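Local coordinates for glutamine amidotransferase domain-containing protein (Thermotoga maritima, PDB 1O1Y) that probably hydrolyses the side-chain amide of glutamine to release ammonia, as glutamine amidotransferases of its class do, although the acceptor of that ammonia is not established, at residues 24-29 / 38-43; 50-53 / 57-60; 61-66 / 84-89; 88-93 / 108-113; 104-109 / 177-182. All coordinates share one frame; numbering follows the deposited sequence.

Contact 1: 24-29 / 38-43; sequences EDLGMM and WSFDYL. With SO4 (sulfate ion), chain B.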
# COMPACT_ATOMS: atom_id res chain seq x y z
N GLU A 24 8.61 4.79 -5.45
CA GLU A 24 7.40 4.35 -4.82
C GLU A 24 7.77 3.80 -3.45
O GLU A 24 7.66 2.61 -3.14
CB GLU A 24 6.61 3.39 -5.69
CG GLU A 24 6.33 4.06 -7.05
CD GLU A 24 5.58 3.21 -8.09
OE1 GLU A 24 4.82 2.31 -7.70
OE2 GLU A 24 5.72 3.51 -9.31
N ASP A 25 8.12 4.74 -2.60
CA ASP A 25 8.72 4.45 -1.31
C ASP A 25 7.72 4.63 -0.18
O ASP A 25 6.50 4.59 -0.40
CB ASP A 25 9.98 5.26 -1.17
CG ASP A 25 9.70 6.77 -1.02
OD1 ASP A 25 8.53 7.23 -1.01
OD2 ASP A 25 10.65 7.56 -0.91
N LEU A 26 8.19 4.81 1.05
CA LEU A 26 7.28 4.91 2.18
C LEU A 26 6.45 6.18 2.20
O LEU A 26 5.49 6.29 2.95
CB LEU A 26 8.03 4.79 3.51
CG LEU A 26 8.45 3.36 3.89
CD1 LEU A 26 9.54 3.46 4.97
CD2 LEU A 26 7.31 2.51 4.33
N GLY A 27 6.83 7.16 1.38
CA GLY A 27 6.10 8.42 1.35
C GLY A 27 6.08 9.04 2.75
O GLY A 27 7.10 9.07 3.47
N MSE A 28 4.90 9.50 3.15
CA MSE A 28 4.73 10.15 4.45
C MSE A 28 4.86 9.17 5.60
O MSE A 28 5.06 9.61 6.74
CB MSE A 28 3.35 10.82 4.56
CG MSE A 28 3.18 11.93 3.54
SE MSE A 28 1.61 13.07 3.97
CE MSE A 28 0.22 12.02 3.43
N MSE A 29 4.84 7.87 5.34
CA MSE A 29 5.16 6.90 6.40
C MSE A 29 6.56 7.09 6.90
O MSE A 29 6.80 6.92 8.10
CB MSE A 29 4.92 5.46 5.99
CG MSE A 29 3.50 5.10 5.82
SE MSE A 29 3.27 3.22 5.35
CE MSE A 29 3.40 3.44 3.42
N TRP A 38 10.52 5.26 15.18
CA TRP A 38 10.46 3.88 14.72
C TRP A 38 11.64 3.58 13.78
O TRP A 38 11.89 4.32 12.85
CB TRP A 38 9.17 3.60 14.01
CG TRP A 38 7.97 3.63 14.86
CD1 TRP A 38 7.93 3.80 16.21
CD2 TRP A 38 6.63 3.35 14.45
NE1 TRP A 38 6.63 3.71 16.66
CE2 TRP A 38 5.81 3.43 15.61
CE3 TRP A 38 6.02 3.08 13.22
CZ2 TRP A 38 4.43 3.24 15.58
CZ3 TRP A 38 4.64 2.88 13.19
CH2 TRP A 38 3.86 2.97 14.37
N SER A 39 12.35 2.48 14.03
CA SER A 39 13.39 2.01 13.09
C SER A 39 12.71 1.45 11.85
O SER A 39 11.59 0.94 11.91
CB SER A 39 14.23 0.91 13.75
OG SER A 39 14.92 1.44 14.83
N PHE A 40 13.38 1.57 10.72
CA PHE A 40 12.91 0.90 9.50
C PHE A 40 14.05 0.49 8.58
O PHE A 40 15.11 1.16 8.50
CB PHE A 40 11.84 1.73 8.77
CG PHE A 40 12.31 3.08 8.32
CD1 PHE A 40 12.69 3.28 7.00
CD2 PHE A 40 12.37 4.15 9.23
CE1 PHE A 40 13.14 4.53 6.58
CE2 PHE A 40 12.82 5.41 8.82
CZ PHE A 40 13.21 5.60 7.49
N ASP A 41 13.84 -0.64 7.92
CA ASP A 41 14.76 -1.17 6.91
C ASP A 41 14.02 -1.26 5.61
O ASP A 41 12.93 -1.85 5.55
CB ASP A 41 15.21 -2.59 7.28
CG ASP A 41 15.96 -2.67 8.61
OD1 ASP A 41 16.66 -1.72 9.01
OD2 ASP A 41 15.99 -3.71 9.28
N TYR A 42 14.57 -0.65 4.55
CA TYR A 42 14.04 -0.94 3.23
C TYR A 42 14.62 -2.29 2.78
O TYR A 42 15.81 -2.58 2.97
CB TYR A 42 14.44 0.13 2.21
CG TYR A 42 13.54 1.34 2.19
CD1 TYR A 42 13.96 2.55 2.71
CD2 TYR A 42 12.28 1.29 1.59
CE1 TYR A 42 13.17 3.65 2.67
CE2 TYR A 42 11.47 2.37 1.56
CZ TYR A 42 11.91 3.56 2.07
OH TYR A 42 11.09 4.64 2.04
N LEU A 43 13.79 -3.08 2.16
CA LEU A 43 14.22 -4.31 1.48
C LEU A 43 13.90 -4.13 -0.02
O LEU A 43 12.76 -4.14 -0.41
CB LEU A 43 13.51 -5.53 2.01
CG LEU A 43 13.95 -6.86 1.37
CD1 LEU A 43 15.39 -7.21 1.69
CD2 LEU A 43 13.00 -7.97 1.81
S SO4 B . 15.33 -1.45 17.46
O1 SO4 B . 15.84 -0.19 16.89
O2 SO4 B . 13.89 -1.53 17.14
O3 SO4 B . 15.59 -1.46 18.89
O4 SO4 B . 16.09 -2.57 16.90

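Contact 2: 50-53 / 57-60; sequences KLER and EYSL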
# COMPACT_ATOMS: atom_id res chain seq x y z
N LYS A 50 18.03 -9.62 0.30
CA LYS A 50 17.26 -10.52 1.17
C LYS A 50 17.24 -9.95 2.57
O LYS A 50 18.00 -9.02 2.90
CB LYS A 50 17.88 -11.91 1.21
CG LYS A 50 18.20 -12.50 -0.15
CD LYS A 50 16.97 -12.97 -0.86
CE LYS A 50 17.34 -13.83 -2.08
NZ LYS A 50 16.21 -14.72 -2.51
N LEU A 51 16.40 -10.52 3.43
CA LEU A 51 16.25 -9.99 4.78
C LEU A 51 17.61 -9.84 5.45
O LEU A 51 18.45 -10.74 5.36
CB LEU A 51 15.45 -10.97 5.62
CG LEU A 51 13.97 -11.05 5.33
CD1 LEU A 51 13.38 -12.23 6.06
CD2 LEU A 51 13.30 -9.75 5.73
N GLU A 52 17.80 -8.71 6.11
CA GLU A 52 19.01 -8.46 6.88
C GLU A 52 18.82 -8.89 8.35
O GLU A 52 19.78 -8.91 9.12
CB GLU A 52 19.44 -6.98 6.76
CG GLU A 52 18.51 -5.97 7.42
CD GLU A 52 18.99 -4.53 7.25
OE1 GLU A 52 18.47 -3.81 6.35
OE2 GLU A 52 19.89 -4.14 8.03
N ARG A 53 17.57 -9.19 8.71
CA ARG A 53 17.17 -9.66 10.06
C ARG A 53 16.06 -10.67 9.91
O ARG A 53 15.29 -10.54 8.99
CB ARG A 53 16.54 -8.50 10.85
CG ARG A 53 17.44 -7.37 11.12
CD ARG A 53 16.71 -6.10 11.57
NE ARG A 53 17.66 -4.98 11.58
CZ ARG A 53 18.58 -4.78 12.51
NH1 ARG A 53 18.67 -5.61 13.53
NH2 ARG A 53 19.40 -3.74 12.44
N GLU A 57 12.18 -9.91 14.14
CA GLU A 57 12.68 -8.59 14.58
C GLU A 57 11.79 -7.41 14.14
O GLU A 57 11.94 -6.30 14.64
CB GLU A 57 14.15 -8.39 14.15
CG GLU A 57 15.14 -9.28 14.92
CD GLU A 57 16.58 -8.84 14.67
OE1 GLU A 57 16.81 -7.61 14.51
OE2 GLU A 57 17.47 -9.69 14.61
N TYR A 58 10.83 -7.62 13.24
CA TYR A 58 9.99 -6.55 12.74
C TYR A 58 8.60 -6.58 13.37
O TYR A 58 7.97 -7.63 13.50
CB TYR A 58 9.83 -6.66 11.22
CG TYR A 58 11.14 -6.45 10.51
CD1 TYR A 58 11.68 -5.19 10.40
CD2 TYR A 58 11.84 -7.53 9.97
CE1 TYR A 58 12.92 -5.00 9.77
CE2 TYR A 58 13.05 -7.35 9.32
CZ TYR A 58 13.58 -6.08 9.21
OH TYR A 58 14.78 -5.92 8.58
N SER A 59 8.11 -5.40 13.74
CA SER A 59 6.76 -5.21 14.31
C SER A 59 5.66 -4.96 13.29
O SER A 59 4.45 -5.02 13.63
CB SER A 59 6.79 -3.98 15.24
OG SER A 59 7.74 -4.16 16.24
N LEU A 60 6.09 -4.63 12.07
CA LEU A 60 5.20 -4.29 10.98
C LEU A 60 6.00 -4.50 9.70
O LEU A 60 7.17 -4.17 9.62
CB LEU A 60 4.79 -2.82 11.07
CG LEU A 60 4.05 -2.22 9.89
CD1 LEU A 60 2.66 -2.84 9.73
CD2 LEU A 60 3.96 -0.67 10.08
O HOH W 1 15.68 -6.81 5.93

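Contact 3: 61-66 / 84-89; sequences VVLLGG and QLIEEI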
# COMPACT_ATOMS: atom_id res chain seq x y z
N VAL A 61 5.32 -5.03 8.71
CA VAL A 61 5.85 -5.15 7.38
C VAL A 61 4.96 -4.38 6.45
O VAL A 61 3.75 -4.61 6.41
CB VAL A 61 5.95 -6.62 6.92
CG1 VAL A 61 6.49 -6.68 5.45
CG2 VAL A 61 6.84 -7.41 7.87
N VAL A 62 5.57 -3.52 5.64
CA VAL A 62 4.83 -2.80 4.61
C VAL A 62 5.32 -3.27 3.24
O VAL A 62 6.50 -3.25 2.97
CB VAL A 62 5.08 -1.29 4.74
CG1 VAL A 62 4.33 -0.49 3.66
CG2 VAL A 62 4.67 -0.79 6.09
N LEU A 63 4.38 -3.72 2.41
CA LEU A 63 4.69 -4.11 1.05
C LEU A 63 4.14 -3.07 0.07
O LEU A 63 2.94 -2.91 -0.07
CB LEU A 63 4.12 -5.47 0.76
CG LEU A 63 4.41 -6.07 -0.63
CD1 LEU A 63 5.89 -6.26 -0.83
CD2 LEU A 63 3.70 -7.39 -0.82
N LEU A 64 5.05 -2.33 -0.54
CA LEU A 64 4.71 -1.18 -1.36
C LEU A 64 4.29 -1.57 -2.80
O LEU A 64 4.30 -2.75 -3.17
CB LEU A 64 5.89 -0.20 -1.38
CG LEU A 64 6.20 0.37 0.02
CD1 LEU A 64 7.60 0.94 0.07
CD2 LEU A 64 5.14 1.39 0.43
N GLY A 65 3.90 -0.56 -3.58
CA GLY A 65 3.33 -0.76 -4.90
C GLY A 65 4.38 -1.01 -5.96
O GLY A 65 5.58 -1.12 -5.70
N GLY A 66 3.93 -1.05 -7.20
CA GLY A 66 4.79 -1.21 -8.34
C GLY A 66 3.98 -1.64 -9.57
O GLY A 66 2.80 -1.94 -9.51
N GLN A 84 6.96 -15.79 -0.66
CA GLN A 84 7.39 -16.64 0.43
C GLN A 84 7.36 -15.85 1.74
O GLN A 84 6.90 -16.37 2.79
CB GLN A 84 8.79 -17.21 0.21
CG GLN A 84 8.84 -18.20 -0.92
CD GLN A 84 10.25 -18.69 -1.27
OE1 GLN A 84 11.24 -17.98 -1.08
NE2 GLN A 84 10.32 -19.89 -1.81
N LEU A 85 7.81 -14.60 1.70
CA LEU A 85 7.75 -13.76 2.92
C LEU A 85 6.33 -13.51 3.38
O LEU A 85 6.03 -13.59 4.58
CB LEU A 85 8.46 -12.42 2.71
CG LEU A 85 9.95 -12.48 2.43
CD1 LEU A 85 10.47 -11.07 2.21
CD2 LEU A 85 10.70 -13.16 3.53
N ILE A 86 5.43 -13.24 2.44
CA ILE A 86 4.03 -13.01 2.81
C ILE A 86 3.45 -14.22 3.51
O ILE A 86 2.79 -14.07 4.52
CB ILE A 86 3.16 -12.62 1.56
CG1 ILE A 86 3.56 -11.28 0.97
CG2 ILE A 86 1.68 -12.50 1.95
CD1 ILE A 86 2.93 -10.97 -0.43
N GLU A 87 3.72 -15.40 3.00
CA GLU A 87 3.23 -16.63 3.58
C GLU A 87 3.74 -16.75 5.02
O GLU A 87 2.96 -17.05 5.95
CB GLU A 87 3.66 -17.83 2.75
CG GLU A 87 3.04 -17.90 1.37
CD GLU A 87 1.68 -18.59 1.34
OE1 GLU A 87 1.02 -18.72 2.41
OE2 GLU A 87 1.25 -18.98 0.22
N GLU A 88 5.01 -16.43 5.23
CA GLU A 88 5.59 -16.52 6.58
C GLU A 88 5.01 -15.45 7.51
O GLU A 88 4.77 -15.70 8.70
CB GLU A 88 7.09 -16.32 6.55
CG GLU A 88 7.92 -17.37 5.85
CD GLU A 88 9.40 -17.02 5.98
OE1 GLU A 88 9.89 -16.92 7.15
OE2 GLU A 88 10.05 -16.82 4.92
N ILE A 89 4.80 -14.26 6.96
CA ILE A 89 4.24 -13.14 7.72
C ILE A 89 2.81 -13.47 8.20
O ILE A 89 2.45 -13.23 9.35
CB ILE A 89 4.28 -11.85 6.87
CG1 ILE A 89 5.70 -11.29 6.76
CG2 ILE A 89 3.33 -10.78 7.45
CD1 ILE A 89 5.95 -10.37 5.57

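Contact 4: 88-93 / 108-113; sequences EILKKE and KVLGAS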
# COMPACT_ATOMS: atom_id res chain seq x y z
N GLU A 88 5.01 -16.43 5.23
CA GLU A 88 5.59 -16.52 6.58
C GLU A 88 5.01 -15.45 7.51
O GLU A 88 4.77 -15.70 8.70
CB GLU A 88 7.09 -16.32 6.55
CG GLU A 88 7.92 -17.37 5.85
CD GLU A 88 9.40 -17.02 5.98
OE1 GLU A 88 9.89 -16.92 7.15
OE2 GLU A 88 10.05 -16.82 4.92
N ILE A 89 4.80 -14.26 6.96
CA ILE A 89 4.24 -13.14 7.72
C ILE A 89 2.81 -13.47 8.20
O ILE A 89 2.45 -13.23 9.35
CB ILE A 89 4.28 -11.85 6.87
CG1 ILE A 89 5.70 -11.29 6.76
CG2 ILE A 89 3.33 -10.78 7.45
CD1 ILE A 89 5.95 -10.37 5.57
N LEU A 90 2.02 -14.11 7.34
CA LEU A 90 0.70 -14.55 7.75
C LEU A 90 0.78 -15.62 8.80
O LEU A 90 0.01 -15.58 9.76
CB LEU A 90 -0.09 -15.05 6.55
CG LEU A 90 -0.43 -13.99 5.55
CD1 LEU A 90 -0.93 -14.61 4.29
CD2 LEU A 90 -1.50 -13.01 6.09
N LYS A 91 1.68 -16.59 8.65
CA LYS A 91 1.78 -17.66 9.61
C LYS A 91 2.19 -17.16 10.98
O LYS A 91 1.72 -17.67 12.01
CB LYS A 91 2.79 -18.73 9.14
CG LYS A 91 2.93 -19.89 10.10
CD LYS A 91 4.04 -20.86 9.71
CE LYS A 91 4.20 -21.97 10.78
NZ LYS A 91 4.36 -23.31 10.17
N LYS A 92 3.08 -16.17 11.01
CA LYS A 92 3.66 -15.66 12.26
C LYS A 92 2.76 -14.54 12.80
O LYS A 92 3.04 -14.00 13.85
CB LYS A 92 5.06 -15.10 12.01
CG LYS A 92 6.18 -16.14 11.82
CD LYS A 92 7.44 -15.49 11.15
CE LYS A 92 8.47 -16.53 10.64
NZ LYS A 92 8.83 -17.49 11.69
N GLU A 93 1.74 -14.18 12.04
CA GLU A 93 0.74 -13.15 12.39
C GLU A 93 1.40 -11.81 12.71
O GLU A 93 1.03 -11.14 13.68
CB GLU A 93 -0.16 -13.69 13.55
CG GLU A 93 -0.86 -14.98 13.15
CD GLU A 93 -1.76 -15.52 14.24
OE1 GLU A 93 -1.69 -16.73 14.53
OE2 GLU A 93 -2.54 -14.72 14.81
N LYS A 108 -3.74 -12.50 -3.62
CA LYS A 108 -3.33 -13.73 -4.27
C LYS A 108 -2.91 -14.83 -3.27
O LYS A 108 -3.29 -15.97 -3.41
CB LYS A 108 -2.18 -13.44 -5.28
CG LYS A 108 -1.62 -14.68 -5.91
CD LYS A 108 -0.53 -14.32 -6.95
CE LYS A 108 0.39 -15.51 -7.23
NZ LYS A 108 1.45 -15.28 -8.28
N VAL A 109 -2.10 -14.47 -2.28
CA VAL A 109 -1.67 -15.42 -1.27
C VAL A 109 -2.88 -16.00 -0.52
O VAL A 109 -2.90 -17.19 -0.15
CB VAL A 109 -0.62 -14.81 -0.35
CG1 VAL A 109 -0.35 -15.71 0.83
CG2 VAL A 109 0.68 -14.56 -1.12
N LEU A 110 -3.90 -15.16 -0.34
CA LEU A 110 -5.14 -15.55 0.36
C LEU A 110 -6.14 -16.20 -0.61
O LEU A 110 -7.32 -16.41 -0.28
CB LEU A 110 -5.74 -14.30 1.00
CG LEU A 110 -4.90 -13.73 2.15
CD1 LEU A 110 -5.56 -12.48 2.65
CD2 LEU A 110 -4.75 -14.74 3.26
N GLY A 111 -5.68 -16.50 -1.82
CA GLY A 111 -6.44 -17.35 -2.72
C GLY A 111 -7.31 -16.66 -3.77
O GLY A 111 -7.98 -17.35 -4.52
N ALA A 112 -7.25 -15.33 -3.86
CA ALA A 112 -8.13 -14.55 -4.75
C ALA A 112 -7.43 -14.24 -6.06
O ALA A 112 -6.23 -14.08 -6.08
CB ALA A 112 -8.53 -13.26 -4.09
N SER A 113 -8.20 -14.13 -7.13
CA SER A 113 -7.69 -13.77 -8.43
C SER A 113 -7.37 -12.28 -8.47
O SER A 113 -8.05 -11.45 -7.86
CB SER A 113 -8.71 -14.12 -9.55
OG SER A 113 -8.97 -15.50 -9.63

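Contact 5: 104-109 / 177-182; sequences QMLAKV and GKAVGL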
# COMPACT_ATOMS: atom_id res chain seq x y z
N GLN A 104 -2.59 -6.53 -3.92
CA GLN A 104 -2.91 -7.58 -4.90
C GLN A 104 -2.12 -8.85 -4.60
O GLN A 104 -2.64 -9.96 -4.68
CB GLN A 104 -2.57 -7.07 -6.29
CG GLN A 104 -3.51 -5.98 -6.70
CD GLN A 104 -3.03 -5.17 -7.85
OE1 GLN A 104 -1.98 -5.43 -8.45
NE2 GLN A 104 -3.81 -4.15 -8.17
N MSE A 105 -0.86 -8.70 -4.19
CA MSE A 105 -0.04 -9.85 -3.82
C MSE A 105 -0.59 -10.53 -2.58
O MSE A 105 -0.60 -11.76 -2.49
CB MSE A 105 1.42 -9.43 -3.60
CG MSE A 105 2.07 -9.00 -4.92
SE MSE A 105 3.89 -8.39 -4.68
CE MSE A 105 4.71 -10.06 -4.21
N LEU A 106 -1.06 -9.74 -1.63
CA LEU A 106 -1.68 -10.30 -0.44
C LEU A 106 -2.96 -11.06 -0.82
O LEU A 106 -3.20 -12.18 -0.34
CB LEU A 106 -2.02 -9.19 0.58
CG LEU A 106 -2.77 -9.65 1.85
CD1 LEU A 106 -1.99 -10.65 2.68
CD2 LEU A 106 -3.14 -8.42 2.72
N ALA A 107 -3.81 -10.46 -1.64
CA ALA A 107 -5.04 -11.12 -2.10
C ALA A 107 -4.76 -12.46 -2.77
O ALA A 107 -5.44 -13.44 -2.54
CB ALA A 107 -5.78 -10.24 -3.06
N LYS A 108 -3.74 -12.50 -3.62
CA LYS A 108 -3.33 -13.73 -4.27
C LYS A 108 -2.91 -14.83 -3.27
O LYS A 108 -3.29 -15.97 -3.41
CB LYS A 108 -2.18 -13.44 -5.28
CG LYS A 108 -1.62 -14.68 -5.91
CD LYS A 108 -0.53 -14.32 -6.95
CE LYS A 108 0.39 -15.51 -7.23
NZ LYS A 108 1.45 -15.28 -8.28
N VAL A 109 -2.10 -14.47 -2.28
CA VAL A 109 -1.67 -15.42 -1.27
C VAL A 109 -2.88 -16.00 -0.52
O VAL A 109 -2.90 -17.19 -0.15
CB VAL A 109 -0.62 -14.81 -0.35
CG1 VAL A 109 -0.35 -15.71 0.83
CG2 VAL A 109 0.68 -14.56 -1.12
N GLY A 177 -7.10 -10.88 9.51
CA GLY A 177 -6.28 -10.99 10.72
C GLY A 177 -5.60 -9.66 10.96
O GLY A 177 -6.24 -8.61 10.97
N LYS A 178 -4.27 -9.70 11.06
CA LYS A 178 -3.45 -8.50 11.17
C LYS A 178 -2.87 -8.01 9.85
O LYS A 178 -2.03 -7.09 9.83
CB LYS A 178 -2.36 -8.77 12.17
CG LYS A 178 -2.97 -8.98 13.56
CD LYS A 178 -2.12 -9.87 14.44
CE LYS A 178 -0.98 -9.16 15.12
NZ LYS A 178 -0.36 -10.04 16.21
N ALA A 179 -3.35 -8.58 8.75
CA ALA A 179 -2.92 -8.18 7.41
C ALA A 179 -3.97 -7.33 6.73
O ALA A 179 -5.17 -7.65 6.74
CB ALA A 179 -2.61 -9.40 6.55
N VAL A 180 -3.49 -6.25 6.15
CA VAL A 180 -4.31 -5.22 5.55
C VAL A 180 -3.86 -5.04 4.13
O VAL A 180 -2.67 -4.96 3.87
CB VAL A 180 -4.18 -3.90 6.34
CG1 VAL A 180 -4.95 -2.74 5.66
CG2 VAL A 180 -4.58 -4.08 7.80
N GLY A 181 -4.78 -4.97 3.20
CA GLY A 181 -4.47 -4.59 1.83
C GLY A 181 -5.26 -3.37 1.42
O GLY A 181 -6.46 -3.35 1.55
N LEU A 182 -4.56 -2.36 0.90
CA LEU A 182 -5.21 -1.15 0.37
C LEU A 182 -4.77 -0.97 -1.06
O LEU A 182 -3.60 -0.96 -1.34
CB LEU A 182 -4.81 0.08 1.19
CG LEU A 182 -5.14 0.14 2.66
CD1 LEU A 182 -4.67 1.49 3.26
CD2 LEU A 182 -6.61 -0.09 2.89

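Contact 1: 24-29 / 38-43
Tyr42 overlaps Leu26 with the outer end of its ring: Tyr42 CZ lies 3.7 Å from Leu26 CD1, the methyl approaches the ring obliquely, and the two side chains run past each other in opposite senses. The phenol oxygen reaches on to the main chain, where Leu26 N donates to Tyr42 OH over 3.1 Å with an N-H...O angle of 162°. Glu30 OE1 also hydrogen-bonds this hydroxyl, so it ties strand, turn and helix together. Asp25 touches the hydroxyl with carbon instead, Asp25 CB standing 3.5 Å from Tyr42 OH. The CG of Asp25 sits between the backbone N and the carbonyl carbon (chi1 69°), which folds the carboxylate back to its own chain; Asp25 OD1 accepts from Gly27 N at 2.9 Å, from above the carboxylate plane, in an Asx turn. Leu26 CD1 also lies 3.8 Å from Phe40 CD1. A phenylalanine in place of Tyr42 would keep much of the apolar overlap but would probably leave Leu26 N and Glu30 without the oxygen that joins them. The contact fastens the entry of helix 28-35 to edge strand 39-43 of a beta-alpha-beta unit, with Ala17 of the adjoining strand 14-18 against both Leu26 and Tyr42.

Contact 2: 50-53 / 57-60
The flavodoxin-like sheet passes from strand 39-43 to strand 60-63, across the intervening strand 14-18, by a connection without a long helix, and the Arg53-Glu57 salt bridge with Tyr58 alongside braces that surface loop. Arg53 NH1 donates to Glu57 OE1 over 2.9 Å, the oxygen using its syn lone pair and lying close to the guanidinium plane. The carboxylate is turned 62° from that plane, and the pair meets through one oxygen and one nitrogen rather than as a flat double bridge. The arginine chain, extended from CG to NE (chi2 165°), also passes the same oxygen with its carbons, Arg53 CD coming 3.3 Å from Glu57 OE1. On the phenol, Arg53 CD rests 3.6 Å from Tyr58 OH, with guanidinium and ring almost perpendicular. Asp41 has a hold on both residues, making a salt bridge with Arg53 NE and a hydrogen bond with Tyr58 OH. An alanine at Arg53 would probably leave Glu57 and Asp41 without their shared positive mate and free the glutamate to swing out. A sulfate lies about 4 Å from the arginine side chain, and Arg14 stands near as well. Leu51 adds a looser apolar touch, Leu51 CD2 to Tyr58 CE2 at 4.3 Å. A water completes the join: it accepts from Glu52 N and donates to Tyr58 OH, 2.9 Å from each.

Contact 3: 61-66 / 84-89
Ile86 is the first residue of 84-89 to meet strand 60-63, in the beta-alpha-beta unit formed by that strand, helix 78-92 and strand 96-98. Its CG1 lies beside the backbone N, opposite the carbonyl carbon (chi1 -66°), and the chain continues extended, so that CD1 is the atom that reaches the sheet. Ile86 CD1 meets Leu63 CD2 at 3.7 Å, the two side chains crossing at about a right angle. Met105 of helix 102-109 packs against both, closing this end of the contact. One turn further along the helix comes Ile89, held by the helical backbone bond from Ile89 N to Leu85 O at 2.8 Å. It meets Val61, two residues earlier in the strand, so helix and strand run in opposing directions. Phe96 of the next strand touches Val61, Leu63 and Ile89 alike, and the whole contact is buried and apolar. The strand gives way at 64-66 to a glycine-bearing loop, where Gly66 N hydrogen-bonds the sulfonate of the oxidised cysteine at position 100. That cysteine is probably the nucleophile of this amidotransferase family, and a backbone N-H beside it is consistent with a place in the oxyanion hole. At the Val61 end the isoleucine tip sits against both branches of the valine: Ile89 CD1 is 3.7 Å from Val61 CG1 and 3.9 Å from Val61 CG2.

Contact 4: 88-93 / 108-113
Leu90 reaches Val109 and Leu110 because its CG stands beside the backbone N, opposite the carbonyl carbon (chi1 -66°), and its next torsion stretches CD1 straight out from the helix. From the other side Val109 offers CG1, the branch that chi1 of 170° sets opposite its backbone N. Leu90 CD1 lies 3.7 Å from Val109 CG1, the two side chains passing in opposite senses. The same methyl also meets Leu110, crossing it at a slant, with Leu90 CD1 at 4.0 Å from Leu110 CD2. One methyl therefore touches two consecutive residues, the last of the helix and the first beyond it. Both helices finish here in a Schellman motif with a positive phi: Glu93 closes the first, with a weak bond from Glu93 N to Leu90 O, and Gly111 closes the second, where Gly111 N donates to Lys108 O at 2.9 Å. These turns carry the chain away on either helix just past the residues that touch. The contact thus joins the C-terminal ends of helices 78-92 and 102-109; Tyr176 of strand 173-176 packs on both Leu90 and Leu110, while Phe83 and Ile86 of the first helix touch Val109.

Contact 5: 104-109 / 177-182
Apolar packing between side chains comes down to one pair, Leu106 with Ala179. The leucine CG is turned away from its own backbone N (chi1 176°), which directs both methyls at the strand: Leu106 CD2 and CD1 lie 4.0 and 4.1 Å from Ala179 CB, so the small residue sits against the fork of the large one. A second kind of contact is side chain on main chain. Leu106 CD2 rests 3.7 Å from Val180 O and 3.9 Å from Gly181 N, lying on the peptide link itself, while the side chains of Val180 and Leu182 turn to the other face of the sheet and touch Phe137. The third element is the absence of a side chain. At Gly181 a CB would point at the helix and stand 3.6 Å from Leu106 CD2; the CA atoms of Leu106 and Gly181 are 6.7 Å apart, an approach the missing side chain probably helps allow. The axes of helix segment 104-109 and strand 179-182 approach to 8.2 Å, their N-to-C directions 128° apart. Helix 102-109 begins two residues after the oxidised cysteine at position 100, probably the family nucleophile, whereas strand 179-182 is bonded by its backbone to strands 96-98 and 173-176. With Ala179 and Gly181 facing the helix and one leucine lying against them, the attraction is dispersive, and close fit, rather than any polar bond, probably sets how near the helix lies.

How the contacts relate
Contacts 3 and 5 are wholly buried and apolar, each seating a helix on the same large sheet, whereas contact 2 is a surface brace built on charge and water. Contact 1 stands between them, partly buried and mixing apolar overlap with a hydrogen bond; Asp41 on its strand links it to contact 2. Contact 4 is the one helix-to-helix case: it shares helix 78-92 with contact 3 and helix 102-109 with contact 5, and Leu90 CD2 comes 3.8 Å from Ala179 CB. Contacts 3, 4 and 5 adjoin one another as apolar packing, their centres 7 to 9 Å apart, while the charged pairing is at the surface in contact 2.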